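Local atomic coordinates of soluble epoxide hydrolase (Bacillus megaterium, PDB entry 4INZ), a protein that belongs to the alpha/beta hydrolase superfamily of enzymes, with a helical cap set over a mostly parallel beta sheet flanked by helices. Residues A[45-57]-A[195-208]. The protein carries 1 engineered substitution. Sequence-based numbering, arbitrary orientation.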
loop_
_atom_site.group_PDB
_atom_site.type_symbol
_atom_site.label_atom_id
_atom_site.label_comp_id
_atom_site.label_asym_id
_atom_site.label_seq_id
_atom_site.Cartn_x
_atom_site.Cartn_y
_atom_site.Cartn_z
ATOM N N HIS A 45 -2.537 2.514 -2.341
ATOM C CA HIS A 45 -1.532 1.784 -3.098
ATOM C C HIS A 45 -0.169 1.886 -2.436
ATOM O O HIS A 45 -0.009 2.533 -1.392
ATOM C CB HIS A 45 -1.420 2.384 -4.499
ATOM C CG HIS A 45 -0.813 3.754 -4.498
ATOM N ND1 HIS A 45 0.549 3.962 -4.539
ATOM C CD2 HIS A 45 -1.382 4.980 -4.412
ATOM C CE1 HIS A 45 0.792 5.261 -4.495
ATOM N NE2 HIS A 45 -0.362 5.900 -4.416
ATOM N N GLY A 46 0.816 1.238 -3.056
ATOM C CA GLY A 46 2.197 1.325 -2.613
ATOM C C GLY A 46 3.137 1.580 -3.783
ATOM O O GLY A 46 2.737 2.136 -4.799
ATOM N N PHE A 47 4.384 1.148 -3.646
ATOM C CA PHE A 47 5.431 1.466 -4.613
ATOM C C PHE A 47 5.588 0.374 -5.666
ATOM O O PHE A 47 5.639 -0.807 -5.324
ATOM C CB PHE A 47 6.765 1.621 -3.876
ATOM C CG PHE A 47 7.939 1.817 -4.793
ATOM C CD1 PHE A 47 8.320 3.093 -5.183
ATOM C CD2 PHE A 47 8.657 0.727 -5.275
ATOM C CE1 PHE A 47 9.393 3.281 -6.030
ATOM C CE2 PHE A 47 9.736 0.910 -6.127
ATOM C CZ PHE A 47 10.100 2.195 -6.506
ATOM N N PRO A 48 5.714 0.754 -6.953
ATOM C CA PRO A 48 5.673 2.091 -7.542
ATOM C C PRO A 48 4.371 2.293 -8.296
ATOM O O PRO A 48 4.381 2.806 -9.419
ATOM C CB PRO A 48 6.806 2.022 -8.557
ATOM C CG PRO A 48 6.669 0.626 -9.104
ATOM C CD PRO A 48 6.167 -0.238 -7.946
ATOM N N ASP A 49 3.263 1.892 -7.689
ATOM C CA ASP A 49 1.968 1.987 -8.347
ATOM C C ASP A 49 1.303 3.324 -8.044
ATOM O O ASP A 49 1.976 4.312 -7.773
ATOM C CB ASP A 49 1.082 0.826 -7.898
ATOM C CG ASP A 49 1.796 -0.507 -8.010
ATOM O OD1 ASP A 49 2.097 -0.916 -9.148
ATOM O OD2 ASP A 49 2.077 -1.131 -6.965
ATOM N N PHE A 50 -0.021 3.340 -8.109
ATOM C CA PHE A 50 -0.809 4.534 -7.832
ATOM C C PHE A 50 -2.272 4.127 -7.840
ATOM O O PHE A 50 -2.574 2.943 -7.862
ATOM C CB PHE A 50 -0.512 5.666 -8.839
ATOM C CG PHE A 50 -0.906 5.364 -10.269
ATOM C CD1 PHE A 50 -0.322 4.315 -10.972
ATOM C CD2 PHE A 50 -1.817 6.177 -10.930
ATOM C CE1 PHE A 50 -0.668 4.059 -12.299
ATOM C CE2 PHE A 50 -2.171 5.937 -12.264
ATOM C CZ PHE A 50 -1.592 4.877 -12.948
ATOM N N SER A 51 -3.180 5.098 -7.816
ATOM C CA SER A 51 -4.599 4.787 -7.673
ATOM C C SER A 51 -5.111 3.759 -8.685
ATOM O O SER A 51 -6.004 2.959 -8.377
ATOM C CB SER A 51 -5.427 6.074 -7.745
ATOM O OG SER A 51 -5.092 6.809 -8.915
ATOM N N HIS A 52 -4.545 3.776 -9.887
ATOM C CA HIS A 52 -5.022 2.916 -10.974
ATOM C C HIS A 52 -4.919 1.422 -10.641
ATOM O O HIS A 52 -5.628 0.606 -11.227
ATOM C CB HIS A 52 -4.235 3.230 -12.254
ATOM C CG HIS A 52 -4.752 2.553 -13.486
ATOM N ND1 HIS A 52 -5.958 2.881 -14.069
ATOM C CD2 HIS A 52 -4.204 1.593 -14.270
ATOM C CE1 HIS A 52 -6.139 2.139 -15.150
ATOM N NE2 HIS A 52 -5.089 1.351 -15.297
ATOM N N ILE A 53 -4.045 1.051 -9.707
ATOM C CA ILE A 53 -3.884 -0.376 -9.413
ATOM C C ILE A 53 -5.193 -0.979 -8.889
ATOM O O ILE A 53 -5.416 -2.192 -8.981
ATOM C CB ILE A 53 -2.713 -0.669 -8.443
ATOM C CG1 ILE A 53 -2.387 -2.167 -8.445
ATOM C CG2 ILE A 53 -3.032 -0.178 -7.017
ATOM C CD1 ILE A 53 -1.061 -2.482 -7.799
ATOM N N TRP A 54 -6.068 -0.120 -8.374
ATOM C CA TRP A 54 -7.313 -0.563 -7.752
ATOM C C TRP A 54 -8.504 -0.584 -8.706
ATOM O O TRP A 54 -9.643 -0.819 -8.284
ATOM C CB TRP A 54 -7.647 0.337 -6.565
ATOM C CG TRP A 54 -6.613 0.327 -5.500
ATOM C CD1 TRP A 54 -5.765 1.351 -5.160
ATOM C CD2 TRP A 54 -6.309 -0.758 -4.621
ATOM N NE1 TRP A 54 -4.957 0.965 -4.113
ATOM C CE2 TRP A 54 -5.273 -0.322 -3.763
ATOM C CE3 TRP A 54 -6.822 -2.051 -4.468
ATOM C CZ2 TRP A 54 -4.732 -1.142 -2.770
ATOM C CZ3 TRP A 54 -6.286 -2.865 -3.471
ATOM C CH2 TRP A 54 -5.251 -2.404 -2.636
ATOM N N ARG A 55 -8.241 -0.345 -9.987
ATOM C CA ARG A 55 -9.311 -0.180 -10.974
ATOM C C ARG A 55 -10.408 -1.256 -10.924
ATOM O O ARG A 55 -11.595 -0.948 -11.089
ATOM C CB ARG A 55 -8.713 -0.097 -12.383
ATOM C CG ARG A 55 -7.921 -1.337 -12.799
ATOM C CD ARG A 55 -6.951 -1.003 -13.934
ATOM N NE ARG A 55 -6.194 -2.169 -14.375
ATOM C CZ ARG A 55 -5.116 -2.632 -13.752
ATOM N NH1 ARG A 55 -4.668 -2.022 -12.655
ATOM N NH2 ARG A 55 -4.489 -3.708 -14.220
ATOM N N HIS A 56 -10.022 -2.515 -10.721
ATOM C CA HIS A 56 -11.003 -3.598 -10.743
ATOM C C HIS A 56 -11.892 -3.605 -9.504
ATOM O O HIS A 56 -13.051 -4.033 -9.563
ATOM C CB HIS A 56 -10.319 -4.953 -10.904
ATOM C CG HIS A 56 -9.543 -5.087 -12.177
ATOM N ND1 HIS A 56 -10.144 -5.102 -13.417
ATOM C CD2 HIS A 56 -8.214 -5.217 -12.399
ATOM C CE1 HIS A 56 -9.216 -5.231 -14.352
ATOM N NE2 HIS A 56 -8.037 -5.314 -13.760
ATOM N N GLN A 57 -11.348 -3.145 -8.383
ATOM C CA GLN A 57 -12.143 -3.032 -7.162
ATOM C C GLN A 57 -13.013 -1.783 -7.198
ATOM O O GLN A 57 -14.133 -1.789 -6.701
ATOM C CB GLN A 57 -11.251 -3.035 -5.912
ATOM C CG GLN A 57 -10.624 -4.397 -5.605
ATOM C CD GLN A 57 -9.562 -4.771 -6.616
ATOM O OE1 GLN A 57 -8.670 -3.969 -6.926
ATOM N NE2 GLN A 57 -9.643 -5.991 -7.137
ATOM N N TYR A 195 -2.036 -9.176 -17.281
ATOM C CA TYR A 195 -2.925 -8.411 -16.405
ATOM C C TYR A 195 -2.790 -6.889 -16.557
ATOM O O TYR A 195 -3.509 -6.134 -15.899
ATOM C CB TYR A 195 -2.820 -8.848 -14.929
ATOM C CG TYR A 195 -1.451 -8.729 -14.308
ATOM C CD1 TYR A 195 -0.610 -9.832 -14.225
ATOM C CD2 TYR A 195 -1.007 -7.525 -13.778
ATOM C CE1 TYR A 195 0.643 -9.738 -13.645
ATOM C CE2 TYR A 195 0.247 -7.420 -13.195
ATOM C CZ TYR A 195 1.067 -8.535 -13.129
ATOM O OH TYR A 195 2.321 -8.449 -12.563
ATOM N N LEU A 196 -1.873 -6.457 -17.419
ATOM C CA LEU A 196 -1.805 -5.057 -17.854
ATOM C C LEU A 196 -2.109 -4.939 -19.342
ATOM O O LEU A 196 -1.419 -5.547 -20.176
ATOM C CB LEU A 196 -0.420 -4.458 -17.592
ATOM C CG LEU A 196 0.030 -4.368 -16.136
ATOM C CD1 LEU A 196 1.443 -3.816 -16.075
ATOM C CD2 LEU A 196 -0.933 -3.489 -15.333
ATOM N N THR A 197 -3.141 -4.167 -19.675
ATOM C CA THR A 197 -3.453 -3.865 -21.075
ATOM C C THR A 197 -2.567 -2.721 -21.549
ATOM O O THR A 197 -1.896 -2.079 -20.744
ATOM C CB THR A 197 -4.898 -3.385 -21.251
ATOM O OG1 THR A 197 -5.046 -2.109 -20.610
ATOM C CG2 THR A 197 -5.884 -4.379 -20.648
ATOM N N ALA A 198 -2.583 -2.454 -22.854
ATOM C CA ALA A 198 -1.822 -1.342 -23.409
ATOM C C ALA A 198 -2.226 -0.034 -22.735
ATOM O O ALA A 198 -1.383 0.805 -22.430
ATOM C CB ALA A 198 -2.037 -1.247 -24.922
ATOM N N ASP A 199 -3.521 0.141 -22.508
ATOM C CA ASP A 199 -3.988 1.348 -21.838
ATOM C C ASP A 199 -3.497 1.402 -20.392
ATOM O O ASP A 199 -3.189 2.479 -19.877
ATOM C CB ASP A 199 -5.511 1.476 -21.913
ATOM C CG ASP A 199 -6.000 1.852 -23.309
ATOM O OD1 ASP A 199 -5.157 2.120 -24.195
ATOM O OD2 ASP A 199 -7.231 1.894 -23.520
ATOM N N ASP A 200 -3.414 0.247 -19.734
ATOM C CA ASP A 200 -2.881 0.222 -18.373
ATOM C C ASP A 200 -1.425 0.664 -18.377
ATOM O O ASP A 200 -0.984 1.408 -17.495
ATOM C CB ASP A 200 -2.961 -1.177 -17.755
ATOM C CG ASP A 200 -4.378 -1.613 -17.469
ATOM O OD1 ASP A 200 -5.228 -0.758 -17.132
ATOM O OD2 ASP A 200 -4.634 -2.827 -17.579
ATOM N N VAL A 201 -0.672 0.183 -19.364
ATOM C CA VAL A 201 0.738 0.532 -19.476
ATOM C C VAL A 201 0.880 2.044 -19.645
ATOM O O VAL A 201 1.706 2.680 -18.986
ATOM C CB VAL A 201 1.421 -0.225 -20.652
ATOM C CG1 VAL A 201 2.812 0.339 -20.938
ATOM C CG2 VAL A 201 1.497 -1.719 -20.347
ATOM N N GLN A 202 0.053 2.617 -20.510
ATOM C CA GLN A 202 0.068 4.060 -20.741
ATOM C C GLN A 202 -0.256 4.833 -19.466
ATOM O O GLN A 202 0.347 5.878 -19.186
ATOM C CB GLN A 202 -0.920 4.434 -21.850
ATOM C CG GLN A 202 -0.925 5.923 -22.192
ATOM C CD GLN A 202 0.396 6.374 -22.774
ATOM O OE1 GLN A 202 0.660 6.172 -23.961
ATOM N NE2 GLN A 202 1.243 6.986 -21.936
ATOM N N ALA A 203 -1.212 4.327 -18.697
ATOM C CA ALA A 203 -1.585 4.980 -17.450
ATOM C C ALA A 203 -0.421 4.964 -16.466
ATOM O O ALA A 203 -0.159 5.953 -15.788
ATOM C CB ALA A 203 -2.808 4.325 -16.836
ATOM N N TYR A 204 0.267 3.834 -16.379
ATOM C CA TYR A 204 1.434 3.743 -15.514
ATOM C C TYR A 204 2.530 4.695 -15.970
ATOM O O TYR A 204 3.126 5.393 -15.149
ATOM C CB TYR A 204 1.976 2.318 -15.480
ATOM C CG TYR A 204 1.472 1.501 -14.315
ATOM C CD1 TYR A 204 2.182 1.455 -13.125
ATOM C CD2 TYR A 204 0.290 0.773 -14.406
ATOM C CE1 TYR A 204 1.745 0.701 -12.058
ATOM C CE2 TYR A 204 -0.163 0.014 -13.334
ATOM C CZ TYR A 204 0.570 -0.014 -12.161
ATOM O OH TYR A 204 0.133 -0.766 -11.089
ATOM N N MET A 205 2.800 4.725 -17.275
ATOM C CA MET A 205 3.840 5.607 -17.791
ATOM C C MET A 205 3.507 7.061 -17.475
ATOM O O MET A 205 4.375 7.826 -17.051
ATOM C CB MET A 205 4.032 5.432 -19.302
ATOM C CG MET A 205 4.537 4.052 -19.719
ATOM S SD MET A 205 6.071 3.559 -18.901
ATOM C CE MET A 205 7.178 4.863 -19.428
ATOM N N ASN A 206 2.253 7.449 -17.700
ATOM C CA ASN A 206 1.808 8.784 -17.318
ATOM C C ASN A 206 2.041 9.064 -15.836
ATOM O O ASN A 206 2.455 10.170 -15.459
ATOM C CB ASN A 206 0.321 8.976 -17.624
ATOM C CG ASN A 206 0.039 9.140 -19.096
ATOM O OD1 ASN A 206 0.941 9.407 -19.899
ATOM N ND2 ASN A 206 -1.234 8.994 -19.464
ATOM N N SER A 207 1.756 8.074 -14.992
ATOM C CA SER A 207 1.882 8.266 -13.554
ATOM C C SER A 207 3.325 8.565 -13.167
ATOM O O SER A 207 3.578 9.373 -12.279
ATOM C CB SER A 207 1.355 7.059 -12.763
ATOM O OG SER A 207 2.317 6.016 -12.678
ATOM N N TRP A 208 4.268 7.919 -13.845
ATOM C CA TRP A 208 5.684 8.122 -13.546
ATOM C C TRP A 208 6.194 9.462 -14.083
ATOM O O TRP A 208 7.025 10.125 -13.447
ATOM C CB TRP A 208 6.508 6.944 -14.066
ATOM C CG TRP A 208 6.163 5.674 -13.330
ATOM C CD1 TRP A 208 5.708 5.573 -12.044
ATOM C CD2 TRP A 208 6.209 4.343 -13.845
ATOM N NE1 TRP A 208 5.485 4.252 -11.721
ATOM C CE2 TRP A 208 5.780 3.478 -12.815
ATOM C CE3 TRP A 208 6.582 3.793 -15.078
ATOM C CZ2 TRP A 208 5.713 2.094 -12.979
ATOM C CZ3 TRP A 208 6.513 2.412 -15.240
ATOM C CH2 TRP A 208 6.080 1.582 -14.194
HETATM O O HOH W 1 3.068 5.839 -9.959
HETATM O O HOH W 2 -6.640 -4.150 -16.600
HETATM O O HOH W 3 -5.776 -6.803 -14.454
#
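Phe50 and Tyr204 meet edge to face where the loop after strand 40-44 packs against helix 198-210 of the cap, a worked example of how an alpha/beta hydrolase joins its lid to its core. The loop begins with His45-Gly46-Phe47-Pro48, the HGXP motif with its cis proline, which in epoxide hydrolases is associated with the oxyanion hole. The two rings stand almost perpendicular (89°), and Phe50 CE1 points into the Tyr204 face, 3.9 Å from CG of that ring. Phe50 is itself sandwiched: Ser207 CB sits squarely over one face, 3.4 Å from the ring centroid, while His52 CB covers the other nearer its rim. Beside this centre, Ala203 CB makes a CH-pi contact with a face of the His52 imidazole.

Polar bonds flank the aromatic packing toward both ends of the contact. Trp208 NE1 donates to Pro48 O at 2.9 Å, with the acceptor in the indole plane and the donor in the carbonyl plane. Tyr204 OH donates to Asp49 OD1 (2.8 Å) from above the carboxylate plane, and a water links Asp49 O to Ser207 OG. Toward the helix start, His52 turns its CG away from the backbone N (chi1 -172°), carrying NE2 to Asp200 OD1 at 2.8 Å. Asp200 also closes a capping box with Thr197. Arg55, whose NH1 bonds to His288 and His52 O, adds a salt bridge from NE to Asp200 OD1 (3.2 Å), an attraction of charges rather than a directed bond, since no N-H of the guanidinium points at that oxygen. A second water bridges the pair, accepting from Arg55 NE and donating to Asp200 OD2 at 2.6 Å.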